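Local atomic coordinates of N-acetylglucosamine-6-phosphate deacetylase (Thermotoga maritima, PDB entry 1O12), a protein that probably removes the acetyl group from N-acetylglucosamine-6-phosphate, as a metal-dependent hydrolase of the NagA family that binds one divalent metal cation per subunit. Residues I105-K108 against A109-I113; V311-F314 against R315-T318; E79-L82 against Y83-G86; I20-P23 against I24-E27. All blocks are in the same frame, centred on the assembly; numbering follows the deposited sequence.

Contact 1. Residues I105-K108 against A109-I113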
# COMPACT_ATOMS: atom_id res chain seq x y z
N ILE A 105 -35.50 -13.59 7.24
CA ILE A 105 -34.26 -13.91 7.94
C ILE A 105 -34.10 -13.00 9.16
O ILE A 105 -33.71 -13.45 10.24
CB ILE A 105 -33.07 -13.82 6.99
CG1 ILE A 105 -33.15 -14.99 6.01
CG2 ILE A 105 -31.75 -13.87 7.78
CD1 ILE A 105 -32.35 -14.84 4.78
N LEU A 106 -34.44 -11.71 9.00
CA LEU A 106 -34.35 -10.78 10.10
C LEU A 106 -35.37 -11.21 11.19
O LEU A 106 -35.08 -11.14 12.38
CB LEU A 106 -34.64 -9.36 9.62
CG LEU A 106 -33.52 -8.74 8.77
CD1 LEU A 106 -33.96 -7.37 8.26
CD2 LEU A 106 -32.22 -8.60 9.61
N ARG A 107 -36.53 -11.69 10.76
CA ARG A 107 -37.59 -12.08 11.68
C ARG A 107 -37.23 -13.30 12.52
O ARG A 107 -37.47 -13.33 13.73
CB ARG A 107 -38.89 -12.32 10.91
CG ARG A 107 -40.12 -12.60 11.74
CD ARG A 107 -41.37 -12.66 10.84
NE ARG A 107 -41.25 -13.69 9.80
CZ ARG A 107 -41.28 -13.45 8.48
NH1 ARG A 107 -41.41 -12.21 7.99
NH2 ARG A 107 -41.15 -14.48 7.64
N LYS A 108 -36.64 -14.32 11.89
CA LYS A 108 -36.27 -15.51 12.62
C LYS A 108 -35.05 -15.31 13.52
O LYS A 108 -34.91 -15.96 14.57
CB LYS A 108 -36.00 -16.64 11.65
CG LYS A 108 -37.24 -17.17 10.95
CD LYS A 108 -36.85 -18.44 10.16
CE LYS A 108 -38.00 -19.02 9.35
NZ LYS A 108 -37.67 -20.42 8.91
N ALA A 109 -34.16 -14.40 13.13
CA ALA A 109 -32.99 -14.13 13.95
C ALA A 109 -33.49 -13.38 15.19
O ALA A 109 -33.03 -13.64 16.32
CB ALA A 109 -31.96 -13.30 13.16
N ARG A 110 -34.43 -12.45 14.98
CA ARG A 110 -35.02 -11.67 16.07
C ARG A 110 -35.69 -12.61 17.07
O ARG A 110 -35.55 -12.43 18.28
CB ARG A 110 -36.07 -10.69 15.52
CG ARG A 110 -36.73 -9.73 16.57
CD ARG A 110 -38.15 -9.28 16.11
NE ARG A 110 -39.05 -10.44 15.95
CZ ARG A 110 -40.20 -10.43 15.27
NH1 ARG A 110 -40.63 -9.34 14.67
NH2 ARG A 110 -40.91 -11.55 15.16
N ASP A 111 -36.41 -13.62 16.58
CA ASP A 111 -37.08 -14.56 17.46
C ASP A 111 -36.05 -15.46 18.14
O ASP A 111 -36.21 -15.87 19.31
CB ASP A 111 -38.08 -15.46 16.69
CG ASP A 111 -39.25 -14.69 16.10
OD1 ASP A 111 -39.57 -13.57 16.56
OD2 ASP A 111 -39.87 -15.24 15.16
N TYR A 112 -35.01 -15.80 17.38
CA TYR A 112 -33.96 -16.64 17.91
C TYR A 112 -33.22 -15.92 19.03
O TYR A 112 -32.80 -16.54 20.00
CB TYR A 112 -32.98 -17.01 16.80
CG TYR A 112 -31.90 -17.95 17.28
CD1 TYR A 112 -32.13 -19.31 17.35
CD2 TYR A 112 -30.67 -17.45 17.73
CE1 TYR A 112 -31.17 -20.17 17.84
CE2 TYR A 112 -29.70 -18.31 18.23
CZ TYR A 112 -29.95 -19.68 18.28
OH TYR A 112 -28.99 -20.58 18.74
N ILE A 113 -33.07 -14.61 18.92
CA ILE A 113 -32.33 -13.91 19.96
C ILE A 113 -33.15 -13.78 21.25
O ILE A 113 -32.60 -13.84 22.37
CB ILE A 113 -31.82 -12.53 19.43
CG1 ILE A 113 -30.76 -12.82 18.35
CG2 ILE A 113 -31.34 -11.63 20.58
CD1 ILE A 113 -30.10 -11.58 17.70
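Arg107 and Arg110, one turn apart on the outer surface of helix 99-115, meet through carbon rather than charge: CG of Arg107 lies over one face of the Arg110 guanidinium, 3.7 Å from NH2. The two arginine side chains cross at a slant, their guanidinium planes 62° apart, and Arg107 NE stays 5.8 Å from Arg110 NH2. With CG anti to the backbone N (chi1 -177°) and a bend at chi3, the Arg110 chain turns its side-on edge to the neighbouring Asp111. There NE and NH2 form a salt bridge to a single oxygen, OD1, which lies in the guanidinium plane; the NH2 bond is the shorter at 2.8 Å and arrives on the syn side, while NE comes from above the carboxylate plane. Replacing Asp111 with an alanine would probably leave the Arg110 guanidinium without its anion and freer to swing away from Arg107. Beneath these groups runs the regular helical backbone, with Asp111 N bonded to Arg107 O at 3.1 Å and Tyr112 N to Lys108 O at 2.8 Å. On the inner side, Ala109 and Leu106 pack against Val124 of strand 121-127, as expected for the helix of a beta-alpha-beta unit in a TIM-barrel hydrolase, and Tyr112 carries its hydroxyl to Glu79. Lys108, on the exposed side, pairs with Glu104 one turn back. The chemistry is thus divided by face: apolar side chains seat the helix on the strand, while outside, the carboxylate of Asp111 probably offsets part of the positive charge that the two arginines bring together.

Contact 2. Residues V311-F314 against R315-T318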
# COMPACT_ATOMS: atom_id res chain seq x y z
N VAL A 311 -7.05 -17.43 12.43
CA VAL A 311 -6.12 -16.87 13.39
C VAL A 311 -4.71 -17.43 13.23
O VAL A 311 -3.71 -16.66 13.22
CB VAL A 311 -6.62 -17.11 14.83
CG1 VAL A 311 -5.60 -16.60 15.85
CG2 VAL A 311 -7.95 -16.39 15.02
N LYS A 312 -4.62 -18.74 13.06
CA LYS A 312 -3.32 -19.37 12.91
C LYS A 312 -2.66 -18.83 11.65
O LYS A 312 -1.48 -18.46 11.67
CB LYS A 312 -3.44 -20.88 12.81
CG LYS A 312 -3.89 -21.60 14.09
CD LYS A 312 -3.54 -23.09 14.02
CE LYS A 312 -4.41 -23.94 14.95
NZ LYS A 312 -5.83 -24.11 14.44
N ASN A 313 -3.44 -18.78 10.57
CA ASN A 313 -2.91 -18.33 9.30
C ASN A 313 -2.36 -16.94 9.41
O ASN A 313 -1.20 -16.70 9.08
CB ASN A 313 -3.97 -18.36 8.17
CG ASN A 313 -4.26 -19.77 7.65
OD1 ASN A 313 -3.48 -20.70 7.85
ND2 ASN A 313 -5.37 -19.92 6.96
N PHE A 314 -3.19 -16.02 9.90
CA PHE A 314 -2.79 -14.64 10.03
C PHE A 314 -1.52 -14.53 10.82
O PHE A 314 -0.61 -13.81 10.43
CB PHE A 314 -3.86 -13.81 10.73
CG PHE A 314 -3.56 -12.36 10.72
CD1 PHE A 314 -2.84 -11.77 11.75
CD2 PHE A 314 -3.96 -11.57 9.63
CE1 PHE A 314 -2.51 -10.41 11.72
CE2 PHE A 314 -3.65 -10.22 9.57
CZ PHE A 314 -2.92 -9.64 10.62
N ARG A 315 -1.47 -15.25 11.93
CA ARG A 315 -0.30 -15.24 12.78
C ARG A 315 0.94 -15.72 12.03
O ARG A 315 2.02 -15.18 12.22
CB ARG A 315 -0.52 -16.13 13.99
CG ARG A 315 0.67 -16.10 14.92
CD ARG A 315 0.72 -17.33 15.78
NE ARG A 315 1.43 -17.07 17.01
CZ ARG A 315 1.73 -17.99 17.92
NH1 ARG A 315 1.39 -19.25 17.73
NH2 ARG A 315 2.38 -17.64 19.04
N LYS A 316 0.79 -16.74 11.19
CA LYS A 316 1.92 -17.27 10.47
C LYS A 316 2.35 -16.36 9.32
O LYS A 316 3.54 -16.17 9.08
CB LYS A 316 1.58 -18.65 9.92
CG LYS A 316 2.70 -19.31 9.11
CD LYS A 316 2.11 -20.42 8.25
CE LYS A 316 1.06 -21.24 9.03
NZ LYS A 316 -0.31 -21.33 8.36
N PHE A 317 1.37 -15.81 8.61
CA PHE A 317 1.68 -14.94 7.49
C PHE A 317 2.44 -13.69 7.91
O PHE A 317 3.39 -13.29 7.24
CB PHE A 317 0.39 -14.53 6.77
CG PHE A 317 -0.33 -15.66 6.07
CD1 PHE A 317 -1.63 -15.50 5.62
CD2 PHE A 317 0.32 -16.89 5.84
CE1 PHE A 317 -2.29 -16.54 4.94
CE2 PHE A 317 -0.32 -17.93 5.17
CZ PHE A 317 -1.64 -17.76 4.71
N THR A 318 2.04 -13.12 9.04
CA THR A 318 2.63 -11.87 9.50
C THR A 318 3.69 -11.95 10.58
O THR A 318 4.54 -11.07 10.68
CB THR A 318 1.54 -10.90 10.02
OG1 THR A 318 1.08 -11.32 11.31
CG2 THR A 318 0.35 -10.85 9.05
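Phe314 and Thr318, four residues apart near the end of helix 307-318, join a ring face to a methyl group and a carbonyl to a hydroxyl. From CB the Phe314 side chain leaves close to the backbone of the next residue, CB lying 3.0 Å from Arg315 N. CG and CD1 pass the same nitrogen; farther out, CE1 comes 3.7 Å from Thr318 OG1, and CZ at the tip meets Thr318 CG2. That methyl sits over the ring face in a CH-pi contact, 4.0 Å from the centroid and 15° off the normal. Thr318 manages both contacts because OG1 stands between its backbone N and carbonyl carbon (chi1 76°), which turns the hydroxyl back to Phe314 O at 3.1 Å. Thr318 N bonds to the same oxygen from the opposite face of the carbonyl plane. OG1 also accepts from Cys320 N just beyond the helix. One residue earlier, Asn313 O lies over a face of the Phe317 ring, 3.3 Å from CG, while taking a nearly straight bond from Phe317 N (166° at the hydrogen). The Asn313 amide is held from outside, its ND2 by Cys240 O and its OD1 by Gln309 NE2. Phe314 packs on Ile262 and Leu264 of strand 262-265, and Phe317 on Val250 of helix 247-257. Two bonds on Phe314 O, with the hydroxyl oxygen in turn accepting from Cys320 N, therefore satisfy backbone polar groups where the helical pattern is running out, and the same threonine supplies an apolar methyl to the buried ring.

Contact 3. Residues E79-L82 against Y83-G86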
# COMPACT_ATOMS: atom_id res chain seq x y z
N GLU A 79 -24.29 -21.50 15.70
CA GLU A 79 -23.79 -21.11 17.02
C GLU A 79 -22.98 -22.20 17.72
O GLU A 79 -21.85 -21.98 18.15
CB GLU A 79 -24.93 -20.70 17.93
CG GLU A 79 -24.50 -20.45 19.38
CD GLU A 79 -25.58 -19.79 20.24
OE1 GLU A 79 -25.35 -19.58 21.45
OE2 GLU A 79 -26.67 -19.47 19.70
N GLU A 80 -23.60 -23.36 17.83
CA GLU A 80 -23.02 -24.50 18.48
C GLU A 80 -21.65 -24.87 17.86
O GLU A 80 -20.69 -25.14 18.57
CB GLU A 80 -24.04 -25.65 18.38
CG GLU A 80 -23.73 -26.88 19.21
CD GLU A 80 -23.08 -26.53 20.56
OE1 GLU A 80 -23.60 -25.64 21.29
OE2 GLU A 80 -22.05 -27.17 20.89
N PHE A 81 -21.54 -24.87 16.54
CA PHE A 81 -20.25 -25.21 15.96
C PHE A 81 -19.19 -24.14 16.24
O PHE A 81 -18.06 -24.46 16.63
CB PHE A 81 -20.35 -25.39 14.45
CG PHE A 81 -19.04 -25.75 13.82
CD1 PHE A 81 -18.46 -26.99 14.07
CD2 PHE A 81 -18.34 -24.82 13.06
CE1 PHE A 81 -17.18 -27.31 13.57
CE2 PHE A 81 -17.06 -25.13 12.56
CZ PHE A 81 -16.48 -26.38 12.82
N LEU A 82 -19.57 -22.88 16.03
CA LEU A 82 -18.66 -21.75 16.23
C LEU A 82 -17.94 -21.72 17.58
O LEU A 82 -16.81 -21.21 17.67
CB LEU A 82 -19.41 -20.44 15.99
CG LEU A 82 -19.78 -20.32 14.52
CD1 LEU A 82 -20.30 -18.93 14.25
CD2 LEU A 82 -18.57 -20.61 13.64
N TYR A 83 -18.57 -22.27 18.61
CA TYR A 83 -17.96 -22.30 19.92
C TYR A 83 -16.69 -23.13 19.86
O TYR A 83 -15.72 -22.86 20.57
CB TYR A 83 -18.93 -22.86 20.97
CG TYR A 83 -20.00 -21.86 21.37
CD1 TYR A 83 -19.67 -20.53 21.66
CD2 TYR A 83 -21.35 -22.23 21.47
CE1 TYR A 83 -20.64 -19.60 22.03
CE2 TYR A 83 -22.34 -21.30 21.84
CZ TYR A 83 -21.97 -20.00 22.11
OH TYR A 83 -22.91 -19.08 22.44
N SER A 84 -16.68 -24.14 18.99
CA SER A 84 -15.51 -25.00 18.82
C SER A 84 -14.40 -24.28 18.06
O SER A 84 -13.34 -24.84 17.84
CB SER A 84 -15.85 -26.26 18.05
OG SER A 84 -16.12 -25.96 16.69
N GLN A 85 -14.66 -23.05 17.63
CA GLN A 85 -13.66 -22.26 16.94
C GLN A 85 -13.31 -21.07 17.82
O GLN A 85 -12.57 -20.18 17.41
CB GLN A 85 -14.19 -21.80 15.58
CG GLN A 85 -14.39 -22.92 14.60
CD GLN A 85 -13.11 -23.69 14.37
OE1 GLN A 85 -12.09 -23.11 14.05
NE2 GLN A 85 -13.16 -25.00 14.54
N GLY A 86 -13.85 -21.09 19.04
CA GLY A 86 -13.60 -20.02 19.99
C GLY A 86 -14.41 -18.76 19.74
O GLY A 86 -14.20 -17.76 20.43
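A Schellman motif ends helix 75-83 here, with Gly86, at positive phi, as its C-prime residue: Gly86 N bonds to Tyr83 O at 3.0 Å, Val87 N reaches back to Leu82 O, and a type I turn spans Tyr83 to Gly86. The loop then leads into strand 87-93 of the barrel. Tyr83 lies alongside Glu79, one turn earlier in the helix, both side chains pointing the same way. The extended Glu79 chain (chi1 173°) lays CG 3.4 Å from Tyr83 CE2 and brings OE1 to the hydroxyl, which donates to it at 2.7 Å from the anti side. The carboxylate and ring planes stand 67° apart, and Glu79 O lies over one ring face. Glu79 OE2 is taken by Thr119. A phenylalanine in place of Tyr83 would probably keep the ring packing on Val372 and Phe373 but leave Glu79 OE1 without its hydroxyl partner. Gln85 N meets Leu82 O at 2.8 Å from above the carbonyl plane. The Gln85 amide passes obliquely by the Phe81 ring, its OE1 accepting from Ser308 N. Ser84 OG turns back to Phe81 O, which also accepts from Ser84 N; the 2.5 Å between OG and that oxygen is doubtfully short, but the turn places OG over a face of the Phe81 ring, 3.6 Å from CE1.

Contact 4. Residues I20-P23 against I24-E27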
# COMPACT_ATOMS: atom_id res chain seq x y z
N ILE A 20 -2.30 -14.52 29.61
CA ILE A 20 -3.43 -13.61 29.41
C ILE A 20 -3.14 -12.65 28.25
O ILE A 20 -2.08 -12.02 28.20
CB ILE A 20 -3.68 -12.77 30.66
CG1 ILE A 20 -3.92 -13.70 31.85
CG2 ILE A 20 -4.87 -11.81 30.42
CD1 ILE A 20 -3.73 -12.98 33.21
N VAL A 21 -4.09 -12.50 27.34
CA VAL A 21 -3.87 -11.61 26.23
C VAL A 21 -4.97 -10.60 26.07
O VAL A 21 -6.09 -10.95 25.74
CB VAL A 21 -3.77 -12.40 24.91
CG1 VAL A 21 -3.38 -11.48 23.81
CG2 VAL A 21 -2.79 -13.56 25.06
N ASP A 22 -4.63 -9.34 26.34
CA ASP A 22 -5.56 -8.23 26.19
C ASP A 22 -5.00 -7.31 25.07
O ASP A 22 -3.80 -7.03 25.01
CB ASP A 22 -5.67 -7.45 27.52
CG ASP A 22 -6.72 -6.35 27.46
OD1 ASP A 22 -7.92 -6.67 27.45
OD2 ASP A 22 -6.35 -5.16 27.41
N PRO A 23 -5.87 -6.85 24.17
CA PRO A 23 -5.52 -5.98 23.05
C PRO A 23 -4.88 -4.68 23.50
O PRO A 23 -4.14 -4.06 22.74
CB PRO A 23 -6.86 -5.66 22.40
CG PRO A 23 -7.79 -6.72 22.92
CD PRO A 23 -7.33 -6.95 24.31
N ILE A 24 -5.19 -4.26 24.71
CA ILE A 24 -4.67 -2.98 25.19
C ILE A 24 -3.59 -3.07 26.25
O ILE A 24 -2.59 -2.36 26.19
CB ILE A 24 -5.83 -2.11 25.71
CG1 ILE A 24 -6.72 -1.68 24.54
CG2 ILE A 24 -5.30 -0.86 26.41
CD1 ILE A 24 -7.96 -0.95 24.97
N ASP A 25 -3.78 -3.96 27.21
CA ASP A 25 -2.82 -4.11 28.27
C ASP A 25 -1.68 -5.06 27.91
O ASP A 25 -0.76 -5.24 28.70
CB ASP A 25 -3.54 -4.57 29.56
CG ASP A 25 -4.55 -3.55 30.05
OD1 ASP A 25 -4.26 -2.33 29.95
OD2 ASP A 25 -5.64 -3.95 30.54
N GLY A 26 -1.72 -5.67 26.74
CA GLY A 26 -0.63 -6.56 26.37
C GLY A 26 -0.84 -8.00 26.83
O GLY A 26 -1.95 -8.38 27.24
N GLU A 27 0.22 -8.80 26.75
CA GLU A 27 0.15 -10.20 27.15
C GLU A 27 1.02 -10.48 28.37
O GLU A 27 2.12 -9.98 28.48
CB GLU A 27 0.57 -11.10 26.00
CG GLU A 27 1.79 -10.60 25.31
CD GLU A 27 1.93 -11.18 23.94
OE1 GLU A 27 2.41 -12.32 23.84
OE2 GLU A 27 1.52 -10.49 22.97
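Asp22 and the amides of Ile24 and Asp25 form the tight part of this hairpin turn, where a single carboxylate oxygen holds two consecutive N-H groups. Asp22 CG is anti to the backbone N (chi1 -175°), and this swings OD2 over the turn. Asp25 N approaches OD2 at 2.8 Å along its anti lone pair, in a nearly straight bond (163° at the hydrogen), whereas Ile24 N comes from above the carboxylate plane at 3.1 Å. The other oxygen, OD1, is engaged by Arg344 in a salt bridge and by Ile345 N, so both ends of this buried group are spoken for. Between the arms, Asp22 N bonds to Gly26 O at 3.0 Å; the return bond from Gly26 N to Asp22 O is weak. Gly26, with a positive phi of 88°, adopts a backbone shape at which a side chain would crowd the preceding carbonyl. Beyond this hydrogen-bonded pair, Val21 faces Glu27 as a non-hydrogen-bonded pair, and Glu27 CA makes a C-H...O contact of 3.1 Å with Ile20 O. Pro23 is buried against Lys327 and Tyr331 of helix 322-336. The outer side is looser. Ile24 and Asp25 are exposed at the bend, and Asp25 OD2 stands 3.4 Å from Asp22 OD2, a meeting of like charges that Arg344, also in a long, weak ion pair with Asp25, probably eases. Glu27 turns its end away to Thr323. The whole joins strands 18-22 and 26-35 as an antiparallel beta hairpin whose bend is held by an Asx turn at Asp22.

Overall arrangement
Along the chain the order is contact 4, contact 3, contact 1, contact 2, each closing before the next opens. Contacts 1 and 2 lie on helices 99-115 and 307-318, contact 3 at the end of helix 75-83, and contact 4 on the hairpin of strands 18-22 and 26-35. Contacts 1 and 3 touch, Tyr112 OH lying 2.7 Å from Glu79 OE2, a probable hydrogen bond that ties their two helices together. Contacts 1 and 2 lie on opposite sides of the chain's centre, with centres 34 Å apart. Contacts 2 and 4 come within about 7 Å at their nearest atoms, and helix 322-336 packs against both. All four belong to the fold's framework; none holds an iron ligand (Glu127, His188, His209).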